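Uncharacterized protein (Pyrococcus furiosus, PDB 4XLZ) probably removes an acetyl group from N,N'-diacetylchitobiose, acting as a metal-binding deacetylase of carbohydrate esterase family 14. Local coordinates at residues L20-E25 with V252-F257; E38-D43 with P149-T154; L124-R129 with I177-H182; N196-I201 with G239-V244. One frame throughout, in Å; residues are numbered along the deposited sequence.

Interaction 1: L20-E25 with V252-F257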
loop_
_atom_site.group_PDB
_atom_site.type_symbol
_atom_site.label_atom_id
_atom_site.label_comp_id
_atom_site.label_asym_id
_atom_site.label_seq_id
_atom_site.Cartn_x
_atom_site.Cartn_y
_atom_site.Cartn_z
ATOM N N LEU A 20 36.808 -11.679 -12.463
ATOM C CA LEU A 20 36.153 -10.770 -11.447
ATOM C C LEU A 20 37.208 -10.057 -10.587
ATOM O O LEU A 20 36.877 -9.132 -9.828
ATOM C CB LEU A 20 35.148 -11.608 -10.621
ATOM C CG LEU A 20 33.999 -12.190 -11.393
ATOM C CD1 LEU A 20 33.153 -13.050 -10.474
ATOM C CD2 LEU A 20 33.169 -11.106 -12.148
ATOM N N GLU A 21 38.440 -10.521 -10.652
ATOM C CA GLU A 21 39.604 -9.970 -9.908
ATOM C C GLU A 21 39.263 -9.870 -8.452
ATOM O O GLU A 21 39.530 -8.812 -7.764
ATOM C CB GLU A 21 39.999 -8.576 -10.488
ATOM C CG GLU A 21 40.332 -8.749 -11.999
ATOM C CD GLU A 21 40.688 -7.423 -12.742
ATOM O OE1 GLU A 21 40.299 -7.264 -13.903
ATOM O OE2 GLU A 21 41.388 -6.582 -12.183
ATOM N N PHE A 22 38.652 -10.957 -7.942
ATOM C CA PHE A 22 38.154 -10.921 -6.578
ATOM C C PHE A 22 39.262 -11.342 -5.603
ATOM O O PHE A 22 39.843 -12.358 -5.738
ATOM C CB PHE A 22 36.934 -11.846 -6.462
ATOM C CG PHE A 22 36.317 -11.846 -5.106
ATOM C CD1 PHE A 22 35.694 -10.691 -4.672
ATOM C CD2 PHE A 22 36.432 -12.976 -4.349
ATOM C CE1 PHE A 22 35.076 -10.720 -3.355
ATOM C CE2 PHE A 22 35.843 -13.037 -2.993
ATOM C CZ PHE A 22 35.189 -11.836 -2.597
ATOM N N ASN A 23 39.450 -10.550 -4.584
ATOM C CA ASN A 23 40.442 -10.845 -3.598
ATOM C C ASN A 23 39.908 -10.461 -2.220
ATOM O O ASN A 23 39.293 -9.404 -2.064
ATOM C CB ASN A 23 41.720 -10.033 -3.985
ATOM C CG ASN A 23 42.810 -10.250 -3.073
ATOM O OD1 ASN A 23 43.351 -11.356 -2.986
ATOM N ND2 ASN A 23 43.174 -9.202 -2.357
ATOM N N LEU A 24 40.148 -11.308 -1.219
ATOM C CA LEU A 24 39.749 -11.024 0.184
ATOM C C LEU A 24 41.001 -10.717 0.987
ATOM O O LEU A 24 40.976 -10.716 2.206
ATOM C CB LEU A 24 39.045 -12.230 0.785
ATOM C CG LEU A 24 37.651 -12.562 0.155
ATOM C CD1 LEU A 24 37.256 -14.057 0.355
ATOM C CD2 LEU A 24 36.617 -11.721 0.719
ATOM N N GLU A 25 42.070 -10.357 0.328
ATOM C CA GLU A 25 43.282 -10.108 1.098
ATOM C C GLU A 25 43.094 -8.833 1.909
ATOM O O GLU A 25 43.251 -8.849 3.123
ATOM C CB GLU A 25 44.526 -10.027 0.165
ATOM C CG GLU A 25 45.745 -10.744 0.707
ATOM C CD GLU A 25 45.571 -12.248 0.571
ATOM O OE1 GLU A 25 45.329 -12.716 -0.583
ATOM O OE2 GLU A 25 45.659 -12.949 1.615
ATOM N N VAL A 252 31.983 -10.335 1.951
ATOM C CA VAL A 252 32.242 -9.578 0.711
ATOM C C VAL A 252 32.184 -10.520 -0.449
ATOM O O VAL A 252 32.671 -11.673 -0.359
ATOM C CB VAL A 252 33.644 -8.838 0.739
ATOM C CG1 VAL A 252 33.896 -8.043 -0.541
ATOM C CG2 VAL A 252 33.795 -7.927 2.002
HETATM N N MSE A 253 31.523 -10.138 -1.550
HETATM C CA MSE A 253 31.449 -11.008 -2.716
HETATM C C MSE A 253 31.546 -10.083 -3.965
HETATM O O MSE A 253 31.289 -8.877 -3.913
HETATM C CB MSE A 253 30.031 -11.656 -2.853
HETATM C CG MSE A 253 29.629 -12.524 -1.630
HETATM SE SE MSE A 253 28.069 -13.578 -1.980
HETATM C CE MSE A 253 26.807 -11.996 -2.046
ATOM N N PRO A 254 31.921 -10.651 -5.101
ATOM C CA PRO A 254 31.911 -9.905 -6.339
ATOM C C PRO A 254 30.442 -9.445 -6.558
ATOM O O PRO A 254 29.464 -10.193 -6.209
ATOM C CB PRO A 254 32.181 -11.012 -7.430
ATOM C CG PRO A 254 32.944 -12.088 -6.727
ATOM C CD PRO A 254 32.296 -12.069 -5.295
ATOM N N GLY A 255 30.270 -8.326 -7.232
ATOM C CA GLY A 255 28.863 -7.789 -7.527
ATOM C C GLY A 255 28.071 -8.843 -8.211
ATOM O O GLY A 255 26.835 -9.001 -7.952
ATOM N N LEU A 256 28.671 -9.555 -9.161
ATOM C CA LEU A 256 27.904 -10.577 -9.956
ATOM C C LEU A 256 27.252 -11.584 -9.045
ATOM O O LEU A 256 26.193 -12.112 -9.393
ATOM C CB LEU A 256 28.964 -11.297 -10.869
ATOM C CG LEU A 256 28.432 -12.226 -11.873
ATOM C CD1 LEU A 256 27.911 -11.355 -12.991
ATOM C CD2 LEU A 256 29.750 -13.021 -12.488
ATOM N N PHE A 257 27.831 -11.922 -7.884
ATOM C CA PHE A 257 27.363 -13.073 -7.117
ATOM C C PHE A 257 26.063 -12.760 -6.366
ATOM O O PHE A 257 25.501 -13.661 -5.824
ATOM C CB PHE A 257 28.433 -13.501 -6.086
ATOM C CG PHE A 257 29.510 -14.471 -6.659
ATOM C CD1 PHE A 257 29.877 -14.414 -8.004
ATOM C CD2 PHE A 257 30.045 -15.428 -5.792
ATOM C CE1 PHE A 257 30.864 -15.311 -8.531
ATOM C CE2 PHE A 257 31.042 -16.327 -6.280
ATOM C CZ PHE A 257 31.443 -16.284 -7.644
#
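In F22 the ring carbon CG stands anti to the backbone N (chi1 -178°), which lays the phenyl ring against P254, while L20, its CG turned anti to the carbonyl carbon (chi1 -63°), places CD1 against P254 and F257 and CD2 against L256. The F22 side chain crosses the pyrrolidine at about a right angle. P254 CD lies over one face of the phenyl ring, 3.8 Å from its centroid and 17° from the normal, a CH-pi contact displaced toward the CD1-CE1 rim. Beyond it the ring meets main chain: CE1 comes within 3.6 Å of P254 N, and V252 O approaches CZ at the ring edge, 3.4 Å away. L24 slides past V252 in the opposite direction, its CD2 4.1 Å from V252 CB. At the other end, L20 CD1 packs 3.8 Å from both P254 CB and F257 CE1, and L20 CD2 meets L256 CD2 at 3.9 Å. The bond from F257 N to P254 O folds the 3-10 turn that gathers these partners.

With an alanine in place of F22, P254 CD would probably lose the ring it packs on, and a gap would open beside the V252-M253 backbone. L16 of helix 8-19 also packs on F22, P254 and F257, and T226 and F230 of the second subunit cover L20 and L256. Since no hydrogen bond joins the two segments, their cohesion rests mainly on apolar packing, with 317 Å² buried between the segments, and on one CH-pi contact.

Interaction 2: E38-D43 with P149-T154; sequences EPHPDD and PDHRRT. With CD (cadmium ion), chain G.
E38, closing strand 33-38, reaches the helix through its backbone C, near T154 CG2. P39 wedges between two helix side chains: its CG sits over one face of the H151 ring, 3.7 Å from the centroid in a CH-pi contact, and also meets T154 OG1, whose hydroxyl is turned back to D150 O. H40, with CG anti to its carbonyl carbon, gives ND1 to the cadmium ion at 2.3 Å. Its NE2 donates to the anti lone pair of D150 OD1 (2.9 Å), the oxygen standing 20° out of the ring plane; this bond and the metal bond together fix the imidazole's rotation. D150 is in turn held by the backbone N atoms of T112 and L114. Residues H40 to D43 form a type II beta turn and carry the His-Pro-Asp-Asp sequence characteristic of the GlcNAc-PI de-N-acetylase family, here joined at the metal by H151. D43 chelates cadmium unevenly, through OD2 at 2.3 Å and OD1 at 2.6 Å; H40 N also binds OD2, and Y191 OH binds OD1. The carboxylate stands 84° from the H151 ring, whose NE2 binds cadmium at 2.3 Å. A water and two atoms from outside these segments are further ligands.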
loop_
_atom_site.group_PDB
_atom_site.type_symbol
_atom_site.label_atom_id
_atom_site.label_comp_id
_atom_site.label_asym_id
_atom_site.label_seq_id
_atom_site.Cartn_x
_atom_site.Cartn_y
_atom_site.Cartn_z
ATOM N N GLU A 38 23.010 1.729 9.015
ATOM C CA GLU A 38 22.488 1.069 10.248
ATOM C C GLU A 38 21.006 1.180 10.283
ATOM O O GLU A 38 20.418 2.230 10.056
ATOM C CB GLU A 38 23.071 1.631 11.581
ATOM C CG GLU A 38 22.983 3.193 11.631
ATOM C CD GLU A 38 23.606 3.762 12.913
ATOM O OE1 GLU A 38 24.164 2.992 13.692
ATOM O OE2 GLU A 38 23.393 4.990 13.210
ATOM N N PRO A 39 20.359 0.131 10.738
ATOM C CA PRO A 39 18.878 0.200 10.886
ATOM C C PRO A 39 18.419 1.136 11.974
ATOM O O PRO A 39 17.462 1.908 11.772
ATOM C CB PRO A 39 18.476 -1.291 11.230
ATOM C CG PRO A 39 19.556 -2.157 10.610
ATOM C CD PRO A 39 20.918 -1.265 10.743
ATOM N N HIS A 40 19.160 1.084 13.155
ATOM C CA HIS A 40 18.806 1.921 14.312
ATOM C C HIS A 40 20.101 2.574 14.812
ATOM O O HIS A 40 21.180 2.126 14.478
ATOM C CB HIS A 40 18.313 0.958 15.463
ATOM C CG HIS A 40 17.180 0.109 15.012
ATOM N ND1 HIS A 40 17.324 -1.281 14.986
ATOM C CD2 HIS A 40 15.898 0.411 14.692
ATOM C CE1 HIS A 40 16.146 -1.791 14.602
ATOM N NE2 HIS A 40 15.267 -0.793 14.419
ATOM N N PRO A 41 19.896 3.660 15.604
ATOM C CA PRO A 41 21.092 4.293 16.227
ATOM C C PRO A 41 21.726 3.185 17.215
ATOM O O PRO A 41 21.039 2.557 18.011
ATOM C CB PRO A 41 20.459 5.391 17.122
ATOM C CG PRO A 41 19.123 5.696 16.441
ATOM C CD PRO A 41 18.649 4.287 16.028
ATOM N N ASP A 42 22.951 2.941 16.931
ATOM C CA ASP A 42 23.840 2.012 17.639
ATOM C C ASP A 42 24.220 0.806 16.866
ATOM O O ASP A 42 25.179 0.151 17.201
ATOM C CB ASP A 42 23.441 1.626 19.069
ATOM C CG ASP A 42 22.285 0.586 19.181
ATOM O OD1 ASP A 42 22.033 -0.193 18.228
ATOM O OD2 ASP A 42 21.632 0.480 20.291
ATOM N N ASP A 43 23.547 0.565 15.701
ATOM C CA ASP A 43 23.985 -0.661 15.052
ATOM C C ASP A 43 25.356 -0.638 14.354
ATOM O O ASP A 43 26.029 -1.665 14.261
ATOM C CB ASP A 43 22.934 -1.090 13.892
ATOM C CG ASP A 43 21.694 -1.668 14.448
ATOM O OD1 ASP A 43 21.821 -2.697 15.261
ATOM O OD2 ASP A 43 20.563 -1.168 14.258
ATOM N N PRO A 149 12.243 -6.800 11.246
ATOM C CA PRO A 149 12.025 -6.436 9.778
ATOM C C PRO A 149 12.887 -5.202 9.435
ATOM O O PRO A 149 13.351 -5.077 8.303
ATOM C CB PRO A 149 10.539 -6.063 9.710
ATOM C CG PRO A 149 10.109 -5.746 11.139
ATOM C CD PRO A 149 10.973 -6.739 12.016
ATOM N N ASP A 150 13.180 -4.285 10.421
ATOM C CA ASP A 150 14.006 -3.132 10.030
ATOM C C ASP A 150 15.399 -3.635 9.642
ATOM O O ASP A 150 16.092 -3.004 8.842
ATOM C CB ASP A 150 14.208 -2.141 11.225
ATOM C CG ASP A 150 12.957 -1.409 11.644
ATOM O OD1 ASP A 150 12.939 -0.799 12.744
ATOM O OD2 ASP A 150 11.895 -1.382 10.924
ATOM N N HIS A 151 15.934 -4.674 10.319
ATOM C CA HIS A 151 17.268 -5.144 9.935
ATOM C C HIS A 151 17.258 -5.837 8.565
ATOM O O HIS A 151 18.139 -5.544 7.747
ATOM C CB HIS A 151 17.727 -6.158 11.037
ATOM C CG HIS A 151 18.357 -5.442 12.204
ATOM N ND1 HIS A 151 19.614 -5.785 12.642
ATOM C CD2 HIS A 151 17.944 -4.340 12.884
ATOM C CE1 HIS A 151 19.936 -4.921 13.653
ATOM N NE2 HIS A 151 18.916 -4.104 13.861
ATOM N N ARG A 152 16.280 -6.742 8.323
ATOM C CA ARG A 152 16.269 -7.442 7.032
ATOM C C ARG A 152 16.069 -6.381 5.887
ATOM O O ARG A 152 16.802 -6.438 4.892
ATOM C CB ARG A 152 15.068 -8.383 6.983
ATOM C CG ARG A 152 15.181 -9.547 7.987
ATOM C CD ARG A 152 14.031 -10.536 7.749
ATOM N NE ARG A 152 12.703 -9.982 8.031
ATOM C CZ ARG A 152 11.920 -10.276 9.019
ATOM N NH1 ARG A 152 12.347 -11.079 10.035
ATOM N NH2 ARG A 152 10.726 -9.731 9.107
ATOM N N ARG A 153 15.149 -5.474 6.125
ATOM C CA ARG A 153 14.899 -4.475 5.066
ATOM C C ARG A 153 16.115 -3.557 4.828
ATOM O O ARG A 153 16.395 -3.220 3.646
ATOM C CB ARG A 153 13.666 -3.668 5.372
ATOM C CG ARG A 153 12.371 -4.563 5.293
ATOM C CD ARG A 153 11.159 -3.846 5.818
ATOM N NE ARG A 153 10.024 -4.719 5.574
ATOM C CZ ARG A 153 8.801 -4.265 5.502
ATOM N NH1 ARG A 153 8.457 -2.960 5.797
ATOM N NH2 ARG A 153 7.808 -5.178 5.116
ATOM N N THR A 154 16.833 -3.156 5.918
ATOM C CA THR A 154 17.994 -2.346 5.643
ATOM C C THR A 154 18.974 -3.053 4.768
ATOM O O THR A 154 19.606 -2.442 3.847
ATOM C CB THR A 154 18.616 -1.970 7.029
ATOM O OG1 THR A 154 17.717 -1.148 7.752
ATOM C CG2 THR A 154 19.923 -1.151 6.793
HETATM CD CD CD G . 19.195 -2.549 15.522
HETATM O O HOH W 1 17.602 -3.776 17.145
#

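Interaction 3: L124-R129 with I177-H182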
loop_
_atom_site.group_PDB
_atom_site.type_symbol
_atom_site.label_atom_id
_atom_site.label_comp_id
_atom_site.label_asym_id
_atom_site.label_seq_id
_atom_site.Cartn_x
_atom_site.Cartn_y
_atom_site.Cartn_z
ATOM N N LEU A 124 18.356 6.288 -0.304
ATOM C CA LEU A 124 19.714 5.729 -0.283
ATOM C C LEU A 124 20.451 6.133 -1.527
ATOM O O LEU A 124 21.616 6.494 -1.494
ATOM C CB LEU A 124 19.720 4.202 -0.102
ATOM C CG LEU A 124 19.150 3.810 1.262
ATOM C CD1 LEU A 124 19.233 2.248 1.295
ATOM C CD2 LEU A 124 20.003 4.356 2.441
ATOM N N VAL A 125 19.824 5.989 -2.724
ATOM C CA VAL A 125 20.489 6.314 -4.010
ATOM C C VAL A 125 20.787 7.839 -4.008
ATOM O O VAL A 125 21.907 8.129 -4.523
ATOM C CB VAL A 125 19.544 5.948 -5.102
ATOM C CG1 VAL A 125 20.007 6.551 -6.471
ATOM C CG2 VAL A 125 19.492 4.398 -5.251
ATOM N N LYS A 126 19.970 8.704 -3.470
ATOM C CA LYS A 126 20.311 10.173 -3.506
ATOM C C LYS A 126 21.593 10.387 -2.704
ATOM O O LYS A 126 22.517 11.094 -3.136
ATOM C CB LYS A 126 19.160 10.902 -2.768
ATOM C CG LYS A 126 19.366 12.420 -2.821
ATOM C CD LYS A 126 17.967 13.264 -2.656
ATOM C CE LYS A 126 17.486 13.117 -1.357
ATOM N NZ LYS A 126 16.009 13.692 -1.498
ATOM N N ILE A 127 21.730 9.737 -1.540
ATOM C CA ILE A 127 22.953 9.969 -0.722
ATOM C C ILE A 127 24.087 9.311 -1.338
ATOM O O ILE A 127 25.246 9.878 -1.347
ATOM C CB ILE A 127 22.686 9.370 0.671
ATOM C CG1 ILE A 127 21.578 10.177 1.379
ATOM C CG2 ILE A 127 24.016 9.498 1.533
ATOM C CD1 ILE A 127 20.945 9.482 2.644
ATOM N N ILE A 128 24.031 8.095 -1.914
ATOM C CA ILE A 128 25.120 7.470 -2.569
ATOM C C ILE A 128 25.606 8.339 -3.743
ATOM O O ILE A 128 26.816 8.394 -3.932
ATOM C CB ILE A 128 24.713 5.998 -3.028
ATOM C CG1 ILE A 128 24.522 5.170 -1.715
ATOM C CG2 ILE A 128 25.773 5.353 -3.932
ATOM C CD1 ILE A 128 23.880 3.778 -2.042
ATOM N N ARG A 129 24.650 8.837 -4.516
ATOM C CA ARG A 129 25.094 9.622 -5.674
ATOM C C ARG A 129 25.668 10.920 -5.175
ATOM O O ARG A 129 26.650 11.387 -5.864
ATOM C CB ARG A 129 23.936 9.883 -6.590
ATOM C CG ARG A 129 23.492 8.620 -7.337
ATOM C CD ARG A 129 22.184 8.994 -8.103
ATOM N NE ARG A 129 21.831 7.780 -8.956
ATOM C CZ ARG A 129 20.622 7.615 -9.571
ATOM N NH1 ARG A 129 20.469 6.567 -10.390
ATOM N NH2 ARG A 129 19.618 8.475 -9.308
ATOM N N ILE A 177 18.920 17.032 -11.641
ATOM C CA ILE A 177 19.380 18.125 -10.754
ATOM C C ILE A 177 20.859 18.036 -10.502
ATOM O O ILE A 177 21.347 18.817 -9.676
ATOM C CB ILE A 177 18.672 18.211 -9.437
ATOM C CG1 ILE A 177 18.843 16.920 -8.549
ATOM C CG2 ILE A 177 17.122 18.316 -9.677
ATOM C CD1 ILE A 177 18.686 17.180 -7.056
ATOM N N GLY A 178 21.579 17.166 -11.193
ATOM C CA GLY A 178 23.052 17.169 -11.201
ATOM C C GLY A 178 23.710 16.113 -10.326
ATOM O O GLY A 178 24.971 16.065 -10.144
ATOM N N LEU A 179 22.895 15.193 -9.806
ATOM C CA LEU A 179 23.435 14.004 -9.068
ATOM C C LEU A 179 23.579 12.854 -10.024
ATOM O O LEU A 179 22.577 12.119 -10.307
ATOM C CB LEU A 179 22.519 13.566 -7.858
ATOM C CG LEU A 179 22.313 14.605 -6.811
ATOM C CD1 LEU A 179 21.215 13.924 -5.904
ATOM C CD2 LEU A 179 23.710 14.634 -6.037
ATOM N N LYS A 180 24.792 12.646 -10.506
ATOM C CA LYS A 180 25.036 11.681 -11.550
ATOM C C LYS A 180 25.026 10.218 -11.014
ATOM O O LYS A 180 25.226 9.980 -9.801
ATOM C CB LYS A 180 26.435 11.948 -12.119
ATOM C CG LYS A 180 26.425 13.278 -12.991
ATOM C CD LYS A 180 27.805 13.435 -13.703
ATOM C CE LYS A 180 28.104 12.280 -14.810
ATOM N NZ LYS A 180 27.144 12.259 -16.050
ATOM N N PRO A 181 24.929 9.220 -11.859
ATOM C CA PRO A 181 25.016 7.833 -11.437
ATOM C C PRO A 181 26.350 7.605 -10.763
ATOM O O PRO A 181 27.413 8.240 -11.162
ATOM C CB PRO A 181 24.926 7.003 -12.723
ATOM C CG PRO A 181 24.138 7.975 -13.690
ATOM C CD PRO A 181 24.598 9.338 -13.316
ATOM N N HIS A 182 26.424 6.710 -9.786
ATOM C CA HIS A 182 27.653 6.384 -9.118
ATOM C C HIS A 182 27.798 4.872 -8.966
ATOM O O HIS A 182 26.748 4.141 -8.676
ATOM C CB HIS A 182 27.699 7.020 -7.750
ATOM C CG HIS A 182 28.926 6.617 -6.975
ATOM N ND1 HIS A 182 30.238 6.976 -7.321
ATOM C CD2 HIS A 182 29.020 5.823 -5.892
ATOM C CE1 HIS A 182 31.060 6.418 -6.456
ATOM N NE2 HIS A 182 30.342 5.701 -5.580
#
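R129 lies along the loop 179-181 with its side chain extended from CG to NE (chi2 173°, chi3 174°), so that CG comes 3.3 Å from K180 O and NE 4.0 Å from P181 CA. The contact joins helix 118-131 of the alpha/beta fold to the loop leaving helix 172-176 through a Schellman motif. To one side of R129, K126 CG and L179 CD1 touch at 3.9 Å as their side chains cross obliquely; to the other, I128 CG2 meets CD2 at the edge of the H182 ring, 3.8 Å away.

A second shell surrounds these groups. The R129 guanidinium forms a salt bridge with D174 and bonds to the carbonyl oxygens of S165, F170 and S171, while V125 CG1 lies over one of its faces. Replacing R129 by a methionine would probably leave D174 without this charged mate and those three carbonyls without their donor. K126 NZ pairs with D174 of the fourth subunit, K180 NZ with E77 of the second subunit, and H182 NE2 with P133 O.

The loop's course is set where the preceding helix ends: at G178, with phi of 102°, the chain leaves the helix, G178 N bonding to I175 O and L179 N to D174 O.

Interaction 4: N196-I201 with G239-V244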
loop_
_atom_site.group_PDB
_atom_site.type_symbol
_atom_site.label_atom_id
_atom_site.label_comp_id
_atom_site.label_asym_id
_atom_site.label_seq_id
_atom_site.Cartn_x
_atom_site.Cartn_y
_atom_site.Cartn_z
ATOM N N ASN A 196 33.580 -13.759 5.334
ATOM C CA ASN A 196 34.774 -14.242 4.573
ATOM C C ASN A 196 35.940 -13.305 4.730
ATOM O O ASN A 196 37.002 -13.513 4.084
ATOM C CB ASN A 196 34.495 -14.628 3.132
ATOM C CG ASN A 196 33.767 -13.561 2.376
ATOM O OD1 ASN A 196 33.766 -12.411 2.732
ATOM N ND2 ASN A 196 33.244 -13.963 1.244
ATOM N N TYR A 197 35.769 -12.259 5.511
ATOM C CA TYR A 197 36.885 -11.358 5.842
ATOM C C TYR A 197 36.713 -10.935 7.289
ATOM O O TYR A 197 35.595 -10.435 7.696
ATOM C CB TYR A 197 36.859 -10.143 4.925
ATOM C CG TYR A 197 37.949 -9.140 5.279
ATOM C CD1 TYR A 197 39.281 -9.560 5.126
ATOM C CD2 TYR A 197 37.675 -7.838 5.785
ATOM C CE1 TYR A 197 40.338 -8.647 5.471
ATOM C CE2 TYR A 197 38.736 -6.966 6.175
ATOM C CZ TYR A 197 40.019 -7.398 5.969
ATOM O OH TYR A 197 41.041 -6.471 6.257
ATOM N N ILE A 198 37.760 -11.118 8.138
ATOM C CA ILE A 198 37.617 -10.763 9.562
ATOM C C ILE A 198 38.691 -9.716 9.926
ATOM O O ILE A 198 39.865 -9.847 9.489
ATOM C CB ILE A 198 37.959 -11.972 10.484
ATOM C CG1 ILE A 198 37.258 -13.212 10.069
ATOM C CG2 ILE A 198 37.827 -11.577 11.989
ATOM C CD1 ILE A 198 35.770 -13.064 10.249
ATOM N N VAL A 199 38.271 -8.668 10.624
ATOM C CA VAL A 199 39.189 -7.607 11.038
ATOM C C VAL A 199 39.497 -7.896 12.530
ATOM O O VAL A 199 38.572 -8.098 13.354
ATOM C CB VAL A 199 38.509 -6.284 10.933
ATOM C CG1 VAL A 199 39.380 -5.112 11.536
ATOM C CG2 VAL A 199 38.207 -5.969 9.415
ATOM N N ASP A 200 40.838 -7.922 12.848
ATOM C CA ASP A 200 41.178 -8.106 14.289
ATOM C C ASP A 200 40.953 -6.815 15.044
ATOM O O ASP A 200 41.529 -5.783 14.642
ATOM C CB ASP A 200 42.689 -8.502 14.302
ATOM C CG ASP A 200 43.185 -8.709 15.741
ATOM O OD1 ASP A 200 42.450 -8.627 16.694
ATOM O OD2 ASP A 200 44.442 -8.978 15.817
ATOM N N ILE A 201 40.073 -6.822 16.033
ATOM C CA ILE A 201 39.802 -5.666 16.823
ATOM C C ILE A 201 40.213 -5.821 18.310
ATOM O O ILE A 201 39.720 -5.050 19.160
ATOM C CB ILE A 201 38.296 -5.186 16.801
ATOM C CG1 ILE A 201 37.417 -6.282 17.272
ATOM C CG2 ILE A 201 37.933 -4.808 15.290
ATOM C CD1 ILE A 201 36.127 -5.730 17.875
ATOM N N GLY A 239 36.721 -13.644 15.860
ATOM C CA GLY A 239 38.194 -13.607 15.970
ATOM C C GLY A 239 38.778 -15.046 15.902
ATOM O O GLY A 239 39.863 -15.204 15.297
ATOM N N GLU A 240 38.079 -16.038 16.460
ATOM C CA GLU A 240 38.606 -17.445 16.439
ATOM C C GLU A 240 38.825 -17.953 15.012
ATOM O O GLU A 240 39.760 -18.716 14.717
ATOM C CB GLU A 240 37.703 -18.306 17.225
ATOM C CG GLU A 240 38.327 -19.649 17.578
ATOM C CD GLU A 240 37.516 -20.375 18.642
ATOM O OE1 GLU A 240 36.790 -21.329 18.322
ATOM O OE2 GLU A 240 37.575 -19.907 19.813
ATOM N N LYS A 241 38.081 -17.394 14.038
ATOM C CA LYS A 241 38.212 -17.824 12.630
ATOM C C LYS A 241 39.561 -17.413 12.020
ATOM O O LYS A 241 39.938 -17.960 11.007
ATOM C CB LYS A 241 37.063 -17.215 11.792
ATOM C CG LYS A 241 35.734 -17.837 12.173
ATOM C CD LYS A 241 34.562 -17.210 11.226
ATOM C CE LYS A 241 33.211 -17.697 11.864
ATOM N NZ LYS A 241 33.098 -19.165 12.214
ATOM N N ILE A 242 40.233 -16.412 12.573
ATOM C CA ILE A 242 41.550 -16.019 12.094
ATOM C C ILE A 242 42.625 -16.111 13.252
ATOM O O ILE A 242 43.739 -15.489 13.145
ATOM C CB ILE A 242 41.584 -14.597 11.432
ATOM C CG1 ILE A 242 41.113 -13.481 12.418
ATOM C CG2 ILE A 242 40.778 -14.665 10.092
ATOM C CD1 ILE A 242 41.500 -12.028 12.009
ATOM N N GLY A 243 42.244 -16.839 14.275
ATOM C CA GLY A 243 43.249 -17.053 15.429
ATOM C C GLY A 243 43.603 -15.809 16.272
ATOM O O GLY A 243 44.740 -15.719 16.824
ATOM N N VAL A 244 42.668 -14.833 16.386
ATOM C CA VAL A 244 42.803 -13.672 17.254
ATOM C C VAL A 244 41.684 -13.693 18.278
ATOM O O VAL A 244 40.697 -14.431 18.194
ATOM C CB VAL A 244 42.894 -12.288 16.457
ATOM C CG1 VAL A 244 43.910 -12.283 15.385
ATOM C CG2 VAL A 244 41.443 -11.915 15.914
#
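D200 and G239 mark the closest backbone approach, 6.5 Å between their CA atoms, where strand 197-200 passes the end of helix 221-240 and a Schellman motif, in which G239 O accepts from I242 N and V244 N on opposite faces of its carbonyl plane and G243 takes a positive phi of 68°, presents I242 and V244 to the strand.

I198 and I242 form the apolar half of the contact, sliding past each other in opposite directions. CG2 of I198 meets CD1 of I242 at 3.7 Å, and I198 CG1 meets I242 CG2 at 3.8 Å. I242 CG1 takes the position between backbone N and carbonyl carbon (chi1 59°), from which CD1 also approaches I198 O. In D200, CG is anti to the backbone N (chi1 179°), and the carboxylate is laid against the isopropyl group of V244: OD2 lies 3.4 Å from V244 CG1 and OD1 3.5 Å from V244 CG2. These are packing contacts; the polar partner of D200 OD1 is T202 OG1.

K241 borders I198 through CB and makes a cation-pi contact with F237. On the strand's other side V199 packs on T51 and K54 of helix 43-57, and the strand pairs antiparallel with strand 247-250, a classic beta bulge placing N196 and Y197 opposite F250.

Overall arrangement
Interaction 2 holds H40, D43 and H151 of a cadmium site, probably the catalytic centre as in this deacetylase family, and lies about 9 Å from the chain's centre, the other three 17 to 19 Å out. Interaction 3 comes closest to it, nearest atoms about 5 Å apart, and their segments alternate along the sequence; interactions 4 and 1 stay about 11 and 13 Å from interaction 2 at their nearest atoms. Interactions 1 and 4 do touch: N196 OD1 accepts from V252 N at 2.8 Å, probably a hydrogen bond. Interaction 1 encloses the rest in sequence. Interactions 3 and 4 sit on opposite sides of the chain's centre, while interactions 1 and 3 both meet the second subunit.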